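Aspartate aminotransferase (PDB 3MEB) probably catalyses the pyridoxal 5'-phosphate-dependent, reversible transfer of an amino group from L-aspartate to 2-oxoglutarate, giving oxaloacetate and L-glutamate, as a homodimer. Local coordinates at residues W67-A71 and M345-V350; S242-F247 and Q273-N278. All blocks are in the same frame, centred on the assembly; numbering follows the deposited sequence.

Contact 1: W67-A71 and M345-V350; sequences WILPA and MFYDNV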
ATOM      1  N   TRP A  67     -19.175  -6.119 -11.466  1.00  3.38           N
ATOM      2  CA  TRP A  67     -18.914  -6.902 -12.655  1.00  3.66           C
ATOM      3  C   TRP A  67     -17.456  -7.290 -12.741  1.00  4.35           C
ATOM      4  O   TRP A  67     -16.598  -6.421 -12.970  1.00  5.40           O
ATOM      5  CB  TRP A  67     -19.263  -6.100 -13.914  1.00  4.55           C
ATOM      6  CG  TRP A  67     -19.295  -6.939 -15.176  1.00  2.00           C
ATOM      7  CD1 TRP A  67     -20.048  -8.044 -15.407  1.00  2.41           C
ATOM      8  CD2 TRP A  67     -18.543  -6.710 -16.369  1.00  2.00           C
ATOM      9  NE1 TRP A  67     -19.814  -8.530 -16.677  1.00  2.00           N
ATOM     10  CE2 TRP A  67     -18.886  -7.726 -17.286  1.00  2.00           C
ATOM     11  CE3 TRP A  67     -17.610  -5.753 -16.748  1.00  3.97           C
ATOM     12  CZ2 TRP A  67     -18.345  -7.786 -18.561  1.00  2.00           C
ATOM     13  CZ3 TRP A  67     -17.067  -5.825 -18.028  1.00  2.00           C
ATOM     14  CH2 TRP A  67     -17.427  -6.836 -18.903  1.00  2.71           C
ATOM     15  N   ILE A  68     -17.168  -8.589 -12.569  1.00  3.40           N
ATOM     16  CA  ILE A  68     -15.835  -9.111 -12.842  1.00  3.40           C
ATOM     17  C   ILE A  68     -15.639  -9.236 -14.361  1.00  2.00           C
ATOM     18  O   ILE A  68     -16.365  -9.972 -15.027  1.00  2.00           O
ATOM     19  CB  ILE A  68     -15.591 -10.483 -12.177  1.00  4.61           C
ATOM     20  CG1 ILE A  68     -15.819 -10.380 -10.641  1.00  5.64           C
ATOM     21  CG2 ILE A  68     -14.204 -10.969 -12.477  1.00  4.27           C
ATOM     22  CD1 ILE A  68     -14.622  -9.926  -9.853  1.00  7.57           C
ATOM     23  N   LEU A  69     -14.656  -8.538 -14.906  1.00  2.00           N
ATOM     24  CA  LEU A  69     -14.359  -8.653 -16.343  1.00  2.01           C
ATOM     25  C   LEU A  69     -14.109 -10.111 -16.714  1.00  2.00           C
ATOM     26  O   LEU A  69     -13.379 -10.779 -16.016  1.00  2.00           O
ATOM     27  CB  LEU A  69     -13.150  -7.816 -16.747  1.00  2.00           C
ATOM     28  CG  LEU A  69     -13.396  -6.352 -17.101  1.00  3.05           C
ATOM     29  CD1 LEU A  69     -13.917  -5.578 -15.881  1.00  2.00           C
ATOM     30  CD2 LEU A  69     -12.103  -5.759 -17.685  1.00  2.00           C
ATOM     31  N   PRO A  70     -14.720 -10.607 -17.817  1.00  2.21           N
ATOM     32  CA  PRO A  70     -14.428 -11.988 -18.246  1.00  2.00           C
ATOM     33  C   PRO A  70     -12.912 -12.255 -18.391  1.00  2.32           C
ATOM     34  O   PRO A  70     -12.445 -13.348 -18.017  1.00  2.00           O
ATOM     35  CB  PRO A  70     -15.153 -12.099 -19.578  1.00  2.00           C
ATOM     36  CG  PRO A  70     -16.348 -11.225 -19.430  1.00  2.00           C
ATOM     37  CD  PRO A  70     -15.828 -10.024 -18.599  1.00  2.00           C
ATOM     38  N   ALA A  71     -12.136 -11.262 -18.862  1.00  2.58           N
ATOM     39  CA  ALA A  71     -10.668 -11.431 -18.927  1.00  2.75           C
ATOM     40  C   ALA A  71     -10.061 -11.643 -17.556  1.00  2.27           C
ATOM     41  O   ALA A  71      -9.187 -12.499 -17.401  1.00  2.60           O
ATOM     42  CB  ALA A  71      -9.992 -10.265 -19.637  1.00  2.76           C
ATOM     43  N   MET A 345      -9.803 -10.116 -25.343  1.00  3.72           N
ATOM     44  CA  MET A 345     -10.980 -10.201 -24.492  1.00  3.65           C
ATOM     45  C   MET A 345     -11.061  -8.971 -23.588  1.00  3.54           C
ATOM     46  O   MET A 345     -12.112  -8.349 -23.476  1.00  3.30           O
ATOM     47  CB  MET A 345     -10.958 -11.484 -23.655  1.00  4.01           C
ATOM     48  CG  MET A 345     -12.233 -11.715 -22.817  1.00  4.80           C
ATOM     49  SD  MET A 345     -12.148 -13.210 -21.819  1.00  4.16           S
ATOM     50  CE  MET A 345     -12.111 -14.472 -23.125  1.00  3.44           C
ATOM     51  N   PHE A 346      -9.954  -8.630 -22.951  1.00  2.35           N
ATOM     52  CA  PHE A 346      -9.887  -7.409 -22.138  1.00  2.34           C
ATOM     53  C   PHE A 346     -10.352  -6.180 -22.900  1.00  2.00           C
ATOM     54  O   PHE A 346     -11.189  -5.414 -22.413  1.00  2.00           O
ATOM     55  CB  PHE A 346      -8.478  -7.181 -21.658  1.00  2.52           C
ATOM     56  CG  PHE A 346      -8.281  -5.842 -21.008  1.00  3.25           C
ATOM     57  CD1 PHE A 346      -8.946  -5.525 -19.830  1.00  4.81           C
ATOM     58  CD2 PHE A 346      -7.456  -4.915 -21.575  1.00  2.08           C
ATOM     59  CE1 PHE A 346      -8.772  -4.269 -19.237  1.00  4.86           C
ATOM     60  CE2 PHE A 346      -7.278  -3.686 -20.991  1.00  4.53           C
ATOM     61  CZ  PHE A 346      -7.951  -3.369 -19.813  1.00  4.33           C
ATOM     62  N   TYR A 347      -9.808  -5.973 -24.092  1.00  2.00           N
ATOM     63  CA  TYR A 347     -10.195  -4.790 -24.882  1.00  2.00           C
ATOM     64  C   TYR A 347     -11.687  -4.756 -25.207  1.00  2.00           C
ATOM     65  O   TYR A 347     -12.297  -3.679 -25.174  1.00  2.00           O
ATOM     66  CB  TYR A 347      -9.427  -4.722 -26.194  1.00  2.15           C
ATOM     67  CG  TYR A 347      -7.948  -4.414 -26.161  1.00  3.05           C
ATOM     68  CD1 TYR A 347      -7.363  -3.622 -25.151  1.00  6.26           C
ATOM     69  CD2 TYR A 347      -7.122  -4.855 -27.200  1.00  5.59           C
ATOM     70  CE1 TYR A 347      -5.990  -3.325 -25.178  1.00  4.74           C
ATOM     71  CE2 TYR A 347      -5.749  -4.554 -27.221  1.00  5.60           C
ATOM     72  CZ  TYR A 347      -5.209  -3.788 -26.222  1.00  5.57           C
ATOM     73  OH  TYR A 347      -3.862  -3.512 -26.283  1.00  6.26           O
ATOM     74  N   ASP A 348     -12.251  -5.912 -25.591  1.00  2.00           N
ATOM     75  CA  ASP A 348     -13.689  -6.077 -25.838  1.00  2.00           C
ATOM     76  C   ASP A 348     -14.507  -5.770 -24.560  1.00  2.19           C
ATOM     77  O   ASP A 348     -15.559  -5.128 -24.612  1.00  2.00           O
ATOM     78  CB  ASP A 348     -14.032  -7.535 -26.251  1.00  2.45           C
ATOM     79  CG  ASP A 348     -13.434  -7.954 -27.609  1.00  5.18           C
ATOM     80  OD1 ASP A 348     -12.946  -7.114 -28.360  1.00 10.11           O
ATOM     81  OD2 ASP A 348     -13.488  -9.151 -27.961  1.00 10.54           O
ATOM     82  N   ASN A 349     -13.994  -6.225 -23.412  1.00  2.00           N
ATOM     83  CA  ASN A 349     -14.674  -6.049 -22.137  1.00  2.00           C
ATOM     84  C   ASN A 349     -14.786  -4.561 -21.751  1.00  2.00           C
ATOM     85  O   ASN A 349     -15.849  -4.094 -21.334  1.00  2.00           O
ATOM     86  CB  ASN A 349     -13.914  -6.765 -21.009  1.00  2.00           C
ATOM     87  CG  ASN A 349     -13.994  -8.295 -21.062  1.00  2.00           C
ATOM     88  OD1 ASN A 349     -13.186  -8.954 -20.381  1.00  2.00           O
ATOM     89  ND2 ASN A 349     -14.925  -8.867 -21.832  1.00  2.00           N
ATOM     90  N   VAL A 350     -13.689  -3.827 -21.887  1.00  2.00           N
ATOM     91  CA  VAL A 350     -13.663  -2.382 -21.638  1.00  2.00           C
ATOM     92  C   VAL A 350     -14.632  -1.632 -22.609  1.00  2.20           C
ATOM     93  O   VAL A 350     -15.382  -0.759 -22.175  1.00  2.91           O
ATOM     94  CB  VAL A 350     -12.226  -1.856 -21.720  1.00  2.00           C
ATOM     95  CG1 VAL A 350     -12.132  -0.327 -21.476  1.00  3.46           C
ATOM     96  CG2 VAL A 350     -11.331  -2.596 -20.691  1.00  2.00           C
TER
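Asn-349 is central to a buried contact between the flank of the long helix 340-370 and the N-terminal start of helix 70-81, with the loop residues that lead into it, built round a single hydrogen bond. Its OD1 accepts from the backbone N of Ala-71 at 3.0 Å, nearly straight (160°), the donor N in the plane of the amide carbonyl. Leu-69 sits at the N-cap and has no polar side-chain atom to offer this first-turn N-H, so the bond is supplied from the other helix. With CG beside the backbone N (chi1 -71°), the amide is carried out to Pro-70 and the Ala-71 N. It slides past the Pro-70 ring, running the opposite way, and CD of the proline reaches OD1 at 3.4 Å. CB of Asn-349 packs on Leu-69 CG and CD2, and its backbone O lies at the edge of the Trp-67 indole, 3.9 Å from CZ3. The indole and amide planes stand 78° apart. Apolar contacts complete the joint: Leu-69 CD2 comes up to the rim of the Phe-346 ring, 3.8 Å from CD1, while CB of Ala-71 lies 4.0 Å from CB of Phe-346. Met-345, extended as far as its sulfur, brings SD over the peptide joining Pro-70 to Ala-71, 3.5 Å from the Ala-71 N. Behind, Phe-279 stacks on Phe-346, and Ile-336 of helix 327-337 touches both Ala-71 and Phe-346. In class I aminotransferases the long helix typically runs from the large domain to the small one, and here a proline-led helix start is docked onto its side.

Contact 2: S242-F247 and Q273-N278; sequences SAYQGF and QSFSKN. With SO4 (sulfate ion), chain E; SO4 (sulfate ion), chain C.
The carbonyl O of Ser-274 takes hydrogen bonds from two waters, water 1 at 2.7 Å and water 2 at 2.8 Å, and both tie it to the other segment. Water 2 also donates to the Ala-243 O at 2.6 Å and accepts from the Lys-277 N at 2.9 Å; water 1 donates to the Ser-242 O. That Ser-242 oxygen accepts directly from the N of Ser-274 (3.1 Å, 164°), the last link between the neighbouring parallel strands 237-242 and 269-274. Beyond it the chains part, and the waters fill in where strand pairing stops. The C-terminal ends of these strands form the floor of the pyridoxal phosphate site, as in other fold-type I aminotransferases, and 274-277 read Ser-Phe-Ser-Lys, with Ser-274 OG accepting from the Ser-276 N in an ST turn. Lys-277, which presumably carries the cofactor as a Schiff base during turnover, bends about CB-CG and again about CD-CE and crosses the Tyr-244 side chain at a slant, its CE 3.1 Å from the tyrosine OH. Its NZ donates to O3 of the chain C sulfate (3.1 Å) and is also bonded to Gly-57 O and to Tyr-90 OH of the second subunit. The chain E sulfate lies by Ser-274 and Ser-276 among Ser-127, Thr-129 and Arg-285, where it probably mimics the cofactor phosphate. Further along, Asn-278, with CG between backbone N and carbonyl (chi1 52°), turns its amide edge-on to the Gln-245 O, ND2 reaching it at 3.2 Å in the carbonyl plane. Phe-247 sets its ring edge against the Lys-277 carbonyl.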
ATOM      1  N   SER A 242      -3.674   9.019 -14.816  1.00  4.79           N
ATOM      2  CA  SER A 242      -4.314   8.259 -15.866  1.00  6.83           C
ATOM      3  C   SER A 242      -5.016   7.034 -15.308  1.00  7.41           C
ATOM      4  O   SER A 242      -4.410   5.974 -15.127  1.00  8.47           O
ATOM      5  CB  SER A 242      -3.302   7.815 -16.910  1.00  7.67           C
ATOM      6  OG  SER A 242      -3.971   6.994 -17.847  1.00  8.26           O
ATOM      7  N   ALA A 243      -6.293   7.197 -15.018  1.00  8.18           N
ATOM      8  CA  ALA A 243      -7.094   6.145 -14.445  1.00  8.85           C
ATOM      9  C   ALA A 243      -8.164   5.639 -15.392  1.00  9.66           C
ATOM     10  O   ALA A 243      -8.750   4.578 -15.141  1.00 12.14           O
ATOM     11  CB  ALA A 243      -7.701   6.636 -13.154  1.00  9.00           C
ATOM     12  N   TYR A 244      -8.417   6.353 -16.486  1.00  9.00           N
ATOM     13  CA  TYR A 244      -9.588   6.077 -17.335  1.00  8.55           C
ATOM     14  C   TYR A 244      -9.295   5.717 -18.783  1.00  8.38           C
ATOM     15  O   TYR A 244     -10.127   5.897 -19.671  1.00 10.05           O
ATOM     16  CB  TYR A 244     -10.549   7.253 -17.243  1.00  7.43           C
ATOM     17  CG  TYR A 244     -11.132   7.378 -15.864  1.00  8.09           C
ATOM     18  CD1 TYR A 244     -12.064   6.465 -15.389  1.00 10.83           C
ATOM     19  CD2 TYR A 244     -10.750   8.407 -15.029  1.00  9.83           C
ATOM     20  CE1 TYR A 244     -12.596   6.584 -14.115  1.00 10.05           C
ATOM     21  CE2 TYR A 244     -11.274   8.531 -13.760  1.00 11.04           C
ATOM     22  CZ  TYR A 244     -12.187   7.631 -13.306  1.00 11.15           C
ATOM     23  OH  TYR A 244     -12.674   7.828 -12.036  1.00  9.01           O
ATOM     24  N   GLN A 245      -8.087   5.234 -19.025  1.00  9.02           N
ATOM     25  CA  GLN A 245      -7.684   4.817 -20.353  1.00  8.67           C
ATOM     26  C   GLN A 245      -8.600   3.670 -20.746  1.00  8.08           C
ATOM     27  O   GLN A 245      -8.678   2.671 -20.025  1.00  7.77           O
ATOM     28  CB  GLN A 245      -6.220   4.370 -20.328  1.00  9.09           C
ATOM     29  CG  GLN A 245      -5.541   4.440 -21.657  1.00  8.61           C
ATOM     30  CD  GLN A 245      -4.186   3.796 -21.677  1.00  6.72           C
ATOM     31  OE1 GLN A 245      -3.622   3.439 -20.627  1.00  3.48           O
ATOM     32  NE2 GLN A 245      -3.661   3.591 -22.884  1.00  2.00           N
ATOM     33  N   GLY A 246      -9.306   3.829 -21.866  1.00  8.78           N
ATOM     34  CA  GLY A 246     -10.370   2.900 -22.282  1.00  8.61           C
ATOM     35  C   GLY A 246     -11.791   3.461 -22.114  1.00  9.78           C
ATOM     36  O   GLY A 246     -12.730   2.954 -22.749  1.00  8.58           O
ATOM     37  N   PHE A 247     -11.977   4.479 -21.241  1.00 10.60           N
ATOM     38  CA  PHE A 247     -13.323   5.039 -21.000  1.00 11.07           C
ATOM     39  C   PHE A 247     -13.610   6.400 -21.674  1.00 12.08           C
ATOM     40  O   PHE A 247     -14.745   6.905 -21.603  1.00 11.76           O
ATOM     41  CB  PHE A 247     -13.567   5.211 -19.512  1.00 11.12           C
ATOM     42  CG  PHE A 247     -13.830   3.939 -18.773  1.00 10.50           C
ATOM     43  CD1 PHE A 247     -15.101   3.405 -18.725  1.00  8.12           C
ATOM     44  CD2 PHE A 247     -12.809   3.300 -18.092  1.00 11.22           C
ATOM     45  CE1 PHE A 247     -15.349   2.243 -17.999  1.00 10.84           C
ATOM     46  CE2 PHE A 247     -13.053   2.136 -17.377  1.00 11.21           C
ATOM     47  CZ  PHE A 247     -14.315   1.613 -17.325  1.00  9.14           C
ATOM     48  N   GLN A 273      -0.540   5.544 -13.094  1.00  2.00           N
ATOM     49  CA  GLN A 273      -1.404   4.689 -13.935  1.00  2.00           C
ATOM     50  C   GLN A 273      -2.198   3.713 -13.078  1.00  2.00           C
ATOM     51  O   GLN A 273      -1.600   2.862 -12.420  1.00  4.36           O
ATOM     52  CB  GLN A 273      -0.525   3.959 -14.946  1.00  2.00           C
ATOM     53  CG  GLN A 273      -1.276   2.914 -15.828  1.00  2.65           C
ATOM     54  CD  GLN A 273      -0.337   2.106 -16.706  1.00  2.00           C
ATOM     55  OE1 GLN A 273       0.835   1.910 -16.368  1.00  3.87           O
ATOM     56  NE2 GLN A 273      -0.854   1.599 -17.808  1.00  2.00           N
ATOM     57  N   SER A 274      -3.517   3.857 -13.040  1.00  2.00           N
ATOM     58  CA  SER A 274      -4.413   2.986 -12.233  1.00  2.00           C
ATOM     59  C   SER A 274      -5.085   1.917 -13.084  1.00  2.00           C
ATOM     60  O   SER A 274      -5.508   2.196 -14.217  1.00  2.00           O
ATOM     61  CB  SER A 274      -5.496   3.848 -11.559  1.00  2.00           C
ATOM     62  OG  SER A 274      -6.635   3.085 -11.126  1.00  2.49           O
ATOM     63  N   PHE A 275      -5.152   0.703 -12.552  1.00  2.00           N
ATOM     64  CA  PHE A 275      -5.939  -0.389 -13.147  1.00  2.00           C
ATOM     65  C   PHE A 275      -7.216  -0.696 -12.324  1.00  2.00           C
ATOM     66  O   PHE A 275      -7.877  -1.718 -12.515  1.00  2.00           O
ATOM     67  CB  PHE A 275      -5.059  -1.630 -13.308  1.00  2.00           C
ATOM     68  CG  PHE A 275      -3.810  -1.398 -14.150  1.00  2.00           C
ATOM     69  CD1 PHE A 275      -3.917  -0.856 -15.414  1.00  2.09           C
ATOM     70  CD2 PHE A 275      -2.532  -1.698 -13.658  1.00  2.03           C
ATOM     71  CE1 PHE A 275      -2.755  -0.617 -16.213  1.00  2.00           C
ATOM     72  CE2 PHE A 275      -1.375  -1.461 -14.425  1.00  2.00           C
ATOM     73  CZ  PHE A 275      -1.498  -0.932 -15.722  1.00  2.00           C
ATOM     74  N   SER A 276      -7.630   0.245 -11.485  1.00  2.19           N
ATOM     75  CA  SER A 276      -8.861   0.074 -10.697  1.00  2.22           C
ATOM     76  C   SER A 276     -10.125   0.027 -11.567  1.00  2.85           C
ATOM     77  O   SER A 276     -11.052  -0.776 -11.309  1.00  3.79           O
ATOM     78  CB  SER A 276      -9.033   1.213  -9.702  1.00  2.00           C
ATOM     79  OG  SER A 276      -8.112   1.102  -8.636  1.00  4.38           O
ATOM     80  N   LYS A 277     -10.186   0.890 -12.570  1.00  2.07           N
ATOM     81  CA  LYS A 277     -11.416   1.041 -13.324  1.00  3.40           C
ATOM     82  C   LYS A 277     -11.390   0.240 -14.617  1.00  3.02           C
ATOM     83  O   LYS A 277     -12.322  -0.500 -14.901  1.00  3.40           O
ATOM     84  CB  LYS A 277     -11.699   2.509 -13.604  1.00  4.94           C
ATOM     85  CG  LYS A 277     -12.065   3.303 -12.337  1.00  6.58           C
ATOM     86  CD  LYS A 277     -10.936   4.121 -11.870  1.00  9.68           C
ATOM     87  CE  LYS A 277     -11.431   5.233 -10.943  1.00 11.18           C
ATOM     88  NZ  LYS A 277     -12.172   4.779  -9.731  1.00 14.87           N
ATOM     89  N   ASN A 278     -10.332   0.386 -15.415  1.00  2.42           N
ATOM     90  CA  ASN A 278     -10.289  -0.345 -16.666  1.00  2.00           C
ATOM     91  C   ASN A 278     -10.208  -1.877 -16.498  1.00  2.00           C
ATOM     92  O   ASN A 278     -10.902  -2.590 -17.230  1.00  2.00           O
ATOM     93  CB  ASN A 278      -9.242   0.199 -17.659  1.00  2.00           C
ATOM     94  CG  ASN A 278      -7.857   0.333 -17.081  1.00  2.00           C
ATOM     95  OD1 ASN A 278      -7.488  -0.310 -16.100  1.00  2.00           O
ATOM     96  ND2 ASN A 278      -7.057   1.233 -17.700  1.00  2.26           N
TER
HETATM   97  S   SO4 E 500      -7.213   4.350  -7.197  0.75 12.73           S
HETATM   98  O1  SO4 E 500      -6.550   4.514  -8.469  0.75 12.76           O
HETATM   99  O2  SO4 E 500      -8.299   5.301  -7.167  0.75 14.33           O
HETATM  100  O3  SO4 E 500      -7.802   3.017  -7.088  0.75 11.53           O
HETATM  101  O4  SO4 E 500      -6.309   4.664  -6.107  0.75  8.92           O
HETATM  102  S   SO4 C 501     -13.772   8.310  -7.670  1.00 16.77           S
HETATM  103  O1  SO4 C 501     -13.508   9.706  -8.086  1.00 18.97           O
HETATM  104  O2  SO4 C 501     -15.156   8.102  -7.267  1.00 15.32           O
HETATM  105  O3  SO4 C 501     -13.408   7.443  -8.766  1.00 22.22           O
HETATM  106  O4  SO4 C 501     -12.888   8.055  -6.555  1.00 23.68           O
HETATM  107  O   HOH W   1      -5.181   3.285 -16.662  1.00 11.91           O
HETATM  108  O   HOH W   2      -8.267   2.187 -14.306  1.00  2.00           O
HETATM  109  O   HOH W   3      -3.532   1.953 -18.470  1.00  9.91           O

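How the contacts relate
Asn-278 joins the two contacts. Its carbonyl O, at the end of the 273-278 segment, lies in a pocket of side chains from contact 1: Leu-69 CD2 and Phe-346 CE1 each approach it to 3.4 Å, and Val-350 CG2 to 3.5 Å. Val-350 also sets CG1 against the Gly-246 O at 3.6 Å, so it touches both segments of contact 2. The contact centres are 13 Å apart, contact 2 deep in the chain and contact 1 further out. The side chain of Val-350 comes within about 8 Å of that of Lys-277, whereas the side chain of Phe-346 stays about 14 Å from bound pyridoxal phosphate, placing contact 1 behind the pocket that contact 2 lines.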